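Side-chain contacts in 2-hydroxyhepta-2,4-diene-1,7-dioate isomerase (Corynebacterium glutamicum, PDB 4DBF), which belongs to the fumarylacetoacetate hydrolase family, binds magnesium and probably acts as a lyase or isomerase, with oxaloacetate decarboxylase the activity linked to it: residues Asp153-Val158 with Glu237-Ile242; Gly24-Pro29 with Cys33-Glu38. All blocks are in the same frame, centred on the assembly; numbering follows the deposited sequence.

Interaction 1: residues Asp153-Val158 with Glu237-Ile242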
ATOM      1  N   ASP A 153     -17.333  18.655   0.150  1.00 29.38           N
ATOM      2  CA  ASP A 153     -17.580  19.601   1.211  1.00 31.38           C
ATOM      3  C   ASP A 153     -17.848  18.929   2.593  1.00 30.33           C
ATOM      4  O   ASP A 153     -17.935  19.630   3.621  1.00 31.64           O
ATOM      5  CB  ASP A 153     -18.616  20.674   0.774  1.00 33.36           C
ATOM      6  CG  ASP A 153     -19.975  20.118   0.602  1.00 35.79           C
ATOM      7  OD1 ASP A 153     -20.147  18.922   0.892  1.00 38.29           O
ATOM      8  OD2 ASP A 153     -20.881  20.871   0.171  1.00 40.62           O
ATOM      9  N   ASP A 154     -17.930  17.597   2.624  1.00 29.24           N
ATOM     10  CA  ASP A 154     -17.946  16.823   3.906  1.00 31.11           C
ATOM     11  C   ASP A 154     -16.543  16.327   4.358  1.00 29.90           C
ATOM     12  O   ASP A 154     -16.435  15.508   5.253  1.00 31.60           O
ATOM     13  CB  ASP A 154     -18.871  15.600   3.796  1.00 31.90           C
ATOM     14  CG  ASP A 154     -20.317  15.996   3.495  1.00 37.04           C
ATOM     15  OD1 ASP A 154     -21.007  15.224   2.803  1.00 38.87           O
ATOM     16  OD2 ASP A 154     -20.728  17.090   3.928  1.00 38.67           O
ATOM     17  N   TRP A 155     -15.473  16.863   3.789  1.00 28.82           N
ATOM     18  CA  TRP A 155     -14.141  16.289   4.045  1.00 26.77           C
ATOM     19  C   TRP A 155     -13.730  16.286   5.489  1.00 26.30           C
ATOM     20  O   TRP A 155     -13.115  15.329   5.951  1.00 25.55           O
ATOM     21  CB  TRP A 155     -13.096  16.940   3.162  1.00 26.29           C
ATOM     22  CG  TRP A 155     -12.691  18.320   3.494  1.00 27.43           C
ATOM     23  CD1 TRP A 155     -13.166  19.495   2.931  1.00 26.00           C
ATOM     24  CD2 TRP A 155     -11.661  18.693   4.387  1.00 29.05           C
ATOM     25  NE1 TRP A 155     -12.524  20.557   3.469  1.00 27.41           N
ATOM     26  CE2 TRP A 155     -11.565  20.109   4.345  1.00 30.51           C
ATOM     27  CE3 TRP A 155     -10.783  17.971   5.214  1.00 30.02           C
ATOM     28  CZ2 TRP A 155     -10.669  20.810   5.111  1.00 30.09           C
ATOM     29  CZ3 TRP A 155      -9.879  18.664   5.969  1.00 32.12           C
ATOM     30  CH2 TRP A 155      -9.834  20.093   5.924  1.00 34.26           C
ATOM     31  N   LYS A 156     -14.055  17.351   6.220  1.00 25.64           N
ATOM     32  CA  LYS A 156     -13.689  17.450   7.630  1.00 28.07           C
ATOM     33  C   LYS A 156     -14.188  16.332   8.520  1.00 27.64           C
ATOM     34  O   LYS A 156     -13.505  15.949   9.446  1.00 28.55           O
ATOM     35  CB  LYS A 156     -14.069  18.823   8.250  1.00 28.51           C
ATOM     36  CG  LYS A 156     -13.243  19.993   7.673  1.00 32.34           C
ATOM     37  CD  LYS A 156     -13.530  21.335   8.336  1.00 37.11           C
ATOM     38  CE  LYS A 156     -12.942  22.454   7.471  1.00 42.08           C
ATOM     39  NZ  LYS A 156     -12.888  23.823   8.109  1.00 45.05           N
ATOM     40  N   SER A 157     -15.324  15.770   8.214  1.00 27.36           N
ATOM     41  CA  SER A 157     -15.896  14.715   9.022  1.00 27.17           C
ATOM     42  C   SER A 157     -15.068  13.417   9.072  1.00 26.98           C
ATOM     43  O   SER A 157     -15.265  12.626   9.921  1.00 25.41           O
ATOM     44  CB  SER A 157     -17.283  14.412   8.536  1.00 27.87           C
ATOM     45  OG  SER A 157     -17.236  13.649   7.376  1.00 33.18           O
ATOM     46  N   VAL A 158     -14.141  13.248   8.139  1.00 26.16           N
ATOM     47  CA  VAL A 158     -13.335  12.040   8.075  1.00 25.93           C
ATOM     48  C   VAL A 158     -11.887  12.218   8.496  1.00 25.53           C
ATOM     49  O   VAL A 158     -11.173  11.263   8.550  1.00 25.87           O
ATOM     50  CB  VAL A 158     -13.341  11.393   6.682  1.00 25.55           C
ATOM     51  CG1 VAL A 158     -14.711  11.002   6.227  1.00 27.87           C
ATOM     52  CG2 VAL A 158     -12.629  12.237   5.670  1.00 26.88           C
ATOM     53  N   GLU A 237     -11.492  18.335  -2.354  1.00 21.98           N
ATOM     54  CA  GLU A 237     -11.514  17.669  -3.636  1.00 21.99           C
ATOM     55  C   GLU A 237     -10.516  16.464  -3.616  1.00 21.86           C
ATOM     56  O   GLU A 237     -10.791  15.435  -4.213  1.00 21.19           O
ATOM     57  CB  GLU A 237     -11.109  18.612  -4.768  1.00 22.74           C
ATOM     58  CG  GLU A 237     -11.143  17.945  -6.100  1.00 27.81           C
ATOM     59  CD  GLU A 237     -10.728  18.833  -7.282  1.00 35.39           C
ATOM     60  OE1 GLU A 237     -10.372  20.027  -7.084  1.00 33.44           O
ATOM     61  OE2 GLU A 237     -10.750  18.276  -8.413  1.00 39.11           O
ATOM     62  N   ILE A 238      -9.376  16.630  -2.950  1.00 21.60           N
ATOM     63  CA  ILE A 238      -8.437  15.475  -2.809  1.00 20.79           C
ATOM     64  C   ILE A 238      -9.159  14.279  -2.152  1.00 21.50           C
ATOM     65  O   ILE A 238      -9.129  13.151  -2.646  1.00 19.89           O
ATOM     66  CB  ILE A 238      -7.249  15.873  -1.949  1.00 21.55           C
ATOM     67  CG1 ILE A 238      -6.455  16.980  -2.677  1.00 19.13           C
ATOM     68  CG2 ILE A 238      -6.293  14.641  -1.722  1.00 20.32           C
ATOM     69  CD1 ILE A 238      -5.279  17.555  -1.814  1.00 22.58           C
ATOM     70  N   ILE A 239      -9.801  14.512  -1.029  1.00 20.47           N
ATOM     71  CA  ILE A 239     -10.509  13.449  -0.331  1.00 21.96           C
ATOM     72  C   ILE A 239     -11.645  12.779  -1.144  1.00 21.31           C
ATOM     73  O   ILE A 239     -11.785  11.594  -1.148  1.00 20.01           O
ATOM     74  CB  ILE A 239     -10.922  13.904   1.065  1.00 19.52           C
ATOM     75  CG1 ILE A 239      -9.703  13.961   1.959  1.00 23.81           C
ATOM     76  CG2 ILE A 239     -11.924  12.980   1.674  1.00 22.66           C
ATOM     77  CD1 ILE A 239      -9.715  15.045   2.970  1.00 25.45           C
ATOM     78  N   GLU A 240     -12.398  13.573  -1.870  1.00 21.53           N
ATOM     79  CA  GLU A 240     -13.427  13.063  -2.744  1.00 22.48           C
ATOM     80  C   GLU A 240     -12.863  12.212  -3.885  1.00 22.35           C
ATOM     81  O   GLU A 240     -13.361  11.156  -4.213  1.00 21.55           O
ATOM     82  CB  GLU A 240     -14.164  14.234  -3.318  1.00 22.82           C
ATOM     83  CG  GLU A 240     -15.216  13.888  -4.300  1.00 24.78           C
ATOM     84  CD  GLU A 240     -15.904  15.124  -4.807  1.00 32.86           C
ATOM     85  OE1 GLU A 240     -15.369  15.744  -5.691  1.00 35.05           O
ATOM     86  OE2 GLU A 240     -16.952  15.474  -4.296  1.00 35.53           O
ATOM     87  N   PHE A 241     -11.800  12.720  -4.479  1.00 21.34           N
ATOM     88  CA  PHE A 241     -11.089  12.041  -5.548  1.00 21.87           C
ATOM     89  C   PHE A 241     -10.540  10.666  -5.136  1.00 19.50           C
ATOM     90  O   PHE A 241     -10.727   9.705  -5.772  1.00 20.33           O
ATOM     91  CB  PHE A 241      -9.967  12.956  -6.003  1.00 22.90           C
ATOM     92  CG  PHE A 241      -9.130  12.413  -7.115  1.00 25.44           C
ATOM     93  CD1 PHE A 241      -9.603  12.376  -8.382  1.00 31.14           C
ATOM     94  CD2 PHE A 241      -7.851  12.025  -6.898  1.00 29.09           C
ATOM     95  CE1 PHE A 241      -8.831  11.918  -9.399  1.00 29.45           C
ATOM     96  CE2 PHE A 241      -7.077  11.553  -7.903  1.00 31.82           C
ATOM     97  CZ  PHE A 241      -7.565  11.509  -9.156  1.00 30.98           C
ATOM     98  N   ILE A 242      -9.886  10.628  -4.009  1.00 21.08           N
ATOM     99  CA  ILE A 242      -9.334   9.409  -3.497  1.00 19.11           C
ATOM    100  C   ILE A 242     -10.431   8.432  -3.114  1.00 21.21           C
ATOM    101  O   ILE A 242     -10.440   7.356  -3.588  1.00 21.31           O
ATOM    102  CB  ILE A 242      -8.409   9.682  -2.317  1.00 19.30           C
ATOM    103  CG1 ILE A 242      -7.217  10.510  -2.759  1.00 17.64           C
ATOM    104  CG2 ILE A 242      -7.968   8.396  -1.683  1.00 18.57           C
ATOM    105  CD1 ILE A 242      -6.308  10.864  -1.630  1.00 16.89           C
TER
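I239 carries the packing of helix segment 237-242 on loop residues 153-158, and its two branches take different partners. CD1 lies 3.8 Å from W155 CE3 and 3.9 Å from W155 CB, meeting the six-membered ring obliquely and the foot of the side chain at once; the isoleucine and the tryptophan cross at about a right angle. The other branch, I239 CG2, comes 4.1 Å from V158 CG2, the two side chains sliding past each other in opposite directions. W155 CG sits between its backbone N and carbonyl carbon (chi1 73°), which carries the far end of the indole away from the helix. K156 CG packs over the centre of one ring face, 3.6 Å above its plane.

The loop is held in a tight turn by D154 O, which accepts from both S157 N and S157 OG; the hydroxyl bond measures 2.9 Å and lies in the carbonyl plane. Beyond the pair, I239 also packs on V159 and I254, and W155 on F162. With no hydrogen bond between them, the two segments are joined by apolar packing; the polar tie comes one residue before the loop segment, where E240 OE2 accepts a hydrogen bond from A152 N.

Interaction 2: residues Gly24-Pro29 with Cys33-Glu38; sequences GRIATP and CFCSIE
G24 and C35 exchange both of their backbone bonds, as do I26 and C33, making two hydrogen-bonded pairs of the antiparallel hairpin 22-28/31-38. The bond from G24 N to C35 O is 2.9 Å long and nearly straight at hydrogen (167°), while C35 N approaches G24 O from above the carbonyl plane. Between these pairs R25 and F34 form the non-hydrogen-bonded pair, where F34 CA donates a CA-H...O contact to G24 O and R25 CA one to C33 O.

Across one face of the hairpin, the aliphatic part of R25 covers the F34 ring. R25 CG stands over one ring face, 3.3 Å from F34 CE1, and R25 CD follows at 3.6 Å from the same atom. A bend at chi3 turns the guanidinium off the ring, the planes 64° apart, and NH1 bonds to A76 O.

On the other face I26 meets two cysteine sulfurs: CG1 is 3.7 Å from C33 SG, and CG2 3.9 Å from C35 SG. L74 and A49, from the flanking strands 73-75 and 48-52, also pack against I26.

The methylenes of R25 thus supply CH-pi packing while its charged end is tied to a backbone carbonyl, and the sulfurs serve as apolar surface beside four backbone bonds that persist although the strands are strongly twisted, 119° between their directions.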
ATOM      1  N   GLY A  24       0.330  11.830  19.468  1.00 23.28           N
ATOM      2  CA  GLY A  24       1.525  11.225  18.987  1.00 22.52           C
ATOM      3  C   GLY A  24       1.632   9.780  19.361  1.00 22.40           C
ATOM      4  O   GLY A  24       0.783   9.233  19.980  1.00 22.56           O
ATOM      5  N   ARG A  25       2.722   9.200  18.940  1.00 22.05           N
ATOM      6  CA  ARG A  25       3.139   7.912  19.392  1.00 22.48           C
ATOM      7  C   ARG A  25       4.542   8.103  19.939  1.00 21.87           C
ATOM      8  O   ARG A  25       5.338   8.808  19.390  1.00 22.05           O
ATOM      9  CB  ARG A  25       3.182   6.932  18.256  1.00 24.02           C
ATOM     10  CG  ARG A  25       1.941   6.168  18.004  1.00 27.88           C
ATOM     11  CD  ARG A  25       2.084   5.292  16.760  1.00 30.48           C
ATOM     12  NE  ARG A  25       2.812   4.092  17.012  1.00 35.52           N
ATOM     13  CZ  ARG A  25       3.981   3.767  16.470  1.00 32.18           C
ATOM     14  NH1 ARG A  25       4.579   4.516  15.621  1.00 30.35           N
ATOM     15  NH2 ARG A  25       4.551   2.651  16.798  1.00 30.70           N
ATOM     16  N   ILE A  26       4.809   7.447  21.036  1.00 19.69           N
ATOM     17  CA  ILE A  26       6.085   7.559  21.674  1.00 19.38           C
ATOM     18  C   ILE A  26       6.678   6.222  22.084  1.00 19.27           C
ATOM     19  O   ILE A  26       5.989   5.318  22.361  1.00 19.85           O
ATOM     20  CB  ILE A  26       6.029   8.468  22.917  1.00 21.16           C
ATOM     21  CG1 ILE A  26       4.878   8.092  23.837  1.00 21.35           C
ATOM     22  CG2 ILE A  26       5.965   9.921  22.528  1.00 20.68           C
ATOM     23  CD1 ILE A  26       4.940   8.820  25.156  1.00 25.08           C
ATOM     24  N   ALA A  27       7.986   6.184  22.154  1.00 19.81           N
ATOM     25  CA  ALA A  27       8.699   5.146  22.804  1.00 21.20           C
ATOM     26  C   ALA A  27       9.115   5.681  24.171  1.00 20.50           C
ATOM     27  O   ALA A  27       9.575   6.775  24.283  1.00 20.37           O
ATOM     28  CB  ALA A  27       9.895   4.733  22.009  1.00 21.18           C
ATOM     29  N   THR A  28       8.926   4.860  25.175  1.00 21.21           N
ATOM     30  CA  THR A  28       9.292   5.172  26.527  1.00 22.02           C
ATOM     31  C   THR A  28      10.096   4.021  27.117  1.00 23.50           C
ATOM     32  O   THR A  28      10.143   2.988  26.553  1.00 21.00           O
ATOM     33  CB  THR A  28       8.042   5.384  27.390  1.00 22.04           C
ATOM     34  OG1 THR A  28       7.514   4.135  27.745  1.00 21.42           O
ATOM     35  CG2 THR A  28       6.990   6.186  26.640  1.00 23.04           C
ATOM     36  N   PRO A  29      10.657   4.222  28.291  1.00 23.23           N
ATOM     37  CA  PRO A  29      11.410   3.167  28.933  1.00 23.85           C
ATOM     38  C   PRO A  29      10.546   1.968  29.172  1.00 25.35           C
ATOM     39  O   PRO A  29      11.027   0.902  29.319  1.00 26.72           O
ATOM     40  CB  PRO A  29      11.843   3.800  30.239  1.00 22.71           C
ATOM     41  CG  PRO A  29      11.866   5.215  29.963  1.00 24.33           C
ATOM     42  CD  PRO A  29      10.682   5.432  29.089  1.00 21.05           C
ATOM     43  N   CYS A  33       3.482   3.698  23.225  1.00 25.67           N
ATOM     44  CA  CYS A  33       2.094   3.996  23.375  1.00 26.00           C
ATOM     45  C   CYS A  33       1.683   5.189  22.536  1.00 25.70           C
ATOM     46  O   CYS A  33       2.499   5.886  22.036  1.00 23.03           O
ATOM     47  CB  CYS A  33       1.753   4.267  24.839  1.00 25.93           C
ATOM     48  SG  CYS A  33       2.610   5.661  25.537  1.00 28.54           S
ATOM     49  N   PHE A  34       0.388   5.344  22.388  1.00 24.99           N
ATOM     50  CA  PHE A  34      -0.238   6.573  21.975  1.00 27.03           C
ATOM     51  C   PHE A  34      -0.304   7.552  23.133  1.00 26.60           C
ATOM     52  O   PHE A  34      -0.413   7.177  24.260  1.00 26.19           O
ATOM     53  CB  PHE A  34      -1.631   6.326  21.423  1.00 25.96           C
ATOM     54  CG  PHE A  34      -1.629   5.749  20.051  1.00 29.33           C
ATOM     55  CD1 PHE A  34      -1.361   6.538  18.977  1.00 29.10           C
ATOM     56  CD2 PHE A  34      -1.857   4.413  19.849  1.00 29.14           C
ATOM     57  CE1 PHE A  34      -1.352   6.012  17.719  1.00 34.16           C
ATOM     58  CE2 PHE A  34      -1.849   3.881  18.590  1.00 34.81           C
ATOM     59  CZ  PHE A  34      -1.599   4.686  17.527  1.00 34.39           C
ATOM     60  N   CYS A  35      -0.231   8.817  22.807  1.00 26.62           N
ATOM     61  CA  CYS A  35      -0.250   9.861  23.774  1.00 27.10           C
ATOM     62  C   CYS A  35      -0.779  11.177  23.236  1.00 27.34           C
ATOM     63  O   CYS A  35      -0.883  11.406  22.070  1.00 25.95           O
ATOM     64  CB  CYS A  35       1.132  10.109  24.271  1.00 26.58           C
ATOM     65  SG  CYS A  35       2.192  10.876  23.057  1.00 28.67           S
ATOM     66  N   SER A  36      -1.066  12.045  24.159  1.00 26.70           N
ATOM     67  CA  SER A  36      -1.477  13.355  23.845  1.00 27.94           C
ATOM     68  C   SER A  36      -0.320  14.212  24.235  1.00 28.26           C
ATOM     69  O   SER A  36       0.323  13.930  25.194  1.00 30.07           O
ATOM     70  CB  SER A  36      -2.705  13.664  24.675  1.00 30.30           C
ATOM     71  OG  SER A  36      -2.901  15.013  24.795  1.00 35.96           O
ATOM     72  N   ILE A  37      -0.058  15.251  23.477  1.00 27.12           N
ATOM     73  CA  ILE A  37       1.063  16.118  23.689  1.00 27.67           C
ATOM     74  C   ILE A  37       0.535  17.456  24.160  1.00 30.06           C
ATOM     75  O   ILE A  37      -0.201  18.072  23.472  1.00 28.79           O
ATOM     76  CB  ILE A  37       1.825  16.354  22.398  1.00 28.62           C
ATOM     77  CG1 ILE A  37       2.207  15.031  21.764  1.00 28.04           C
ATOM     78  CG2 ILE A  37       3.022  17.232  22.639  1.00 27.08           C
ATOM     79  CD1 ILE A  37       3.331  14.379  22.438  1.00 33.57           C
ATOM     80  N   GLU A  38       0.942  17.872  25.338  1.00 31.90           N
ATOM     81  CA  GLU A  38       0.361  19.015  25.984  1.00 35.19           C
ATOM     82  C   GLU A  38       1.336  20.070  26.447  1.00 36.75           C
ATOM     83  O   GLU A  38       2.429  19.768  26.843  1.00 34.44           O
ATOM     84  CB  GLU A  38      -0.513  18.537  27.112  1.00 36.43           C
ATOM     85  CG  GLU A  38      -1.611  17.669  26.546  1.00 40.06           C
ATOM     86  CD  GLU A  38      -2.756  17.452  27.464  1.00 46.67           C
ATOM     87  OE1 GLU A  38      -2.797  18.101  28.518  1.00 46.57           O
ATOM     88  OE2 GLU A  38      -3.605  16.630  27.095  1.00 46.69           O
TER

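In the fold
Interaction 2 joins two neighbouring strands of one hairpin in the N-terminal Rv2993c-like region, whereas interaction 1 brings a helix against a loop 79 residues away in the FAA hydrolase region. Their centres are 28 Å apart, they share no element and they do not touch. Interaction 1 is small and largely buried, and between its segments relies on apolar side chains; interaction 2 is partly buried, buries more surface and adds a backbone ladder to its side-chain packing. Interaction 1 lies away from the metal sites. In interaction 2 the C33 side chain is about 8 Å from that of D30, a magnesium ligand seen in this protein though not occupied on this chain.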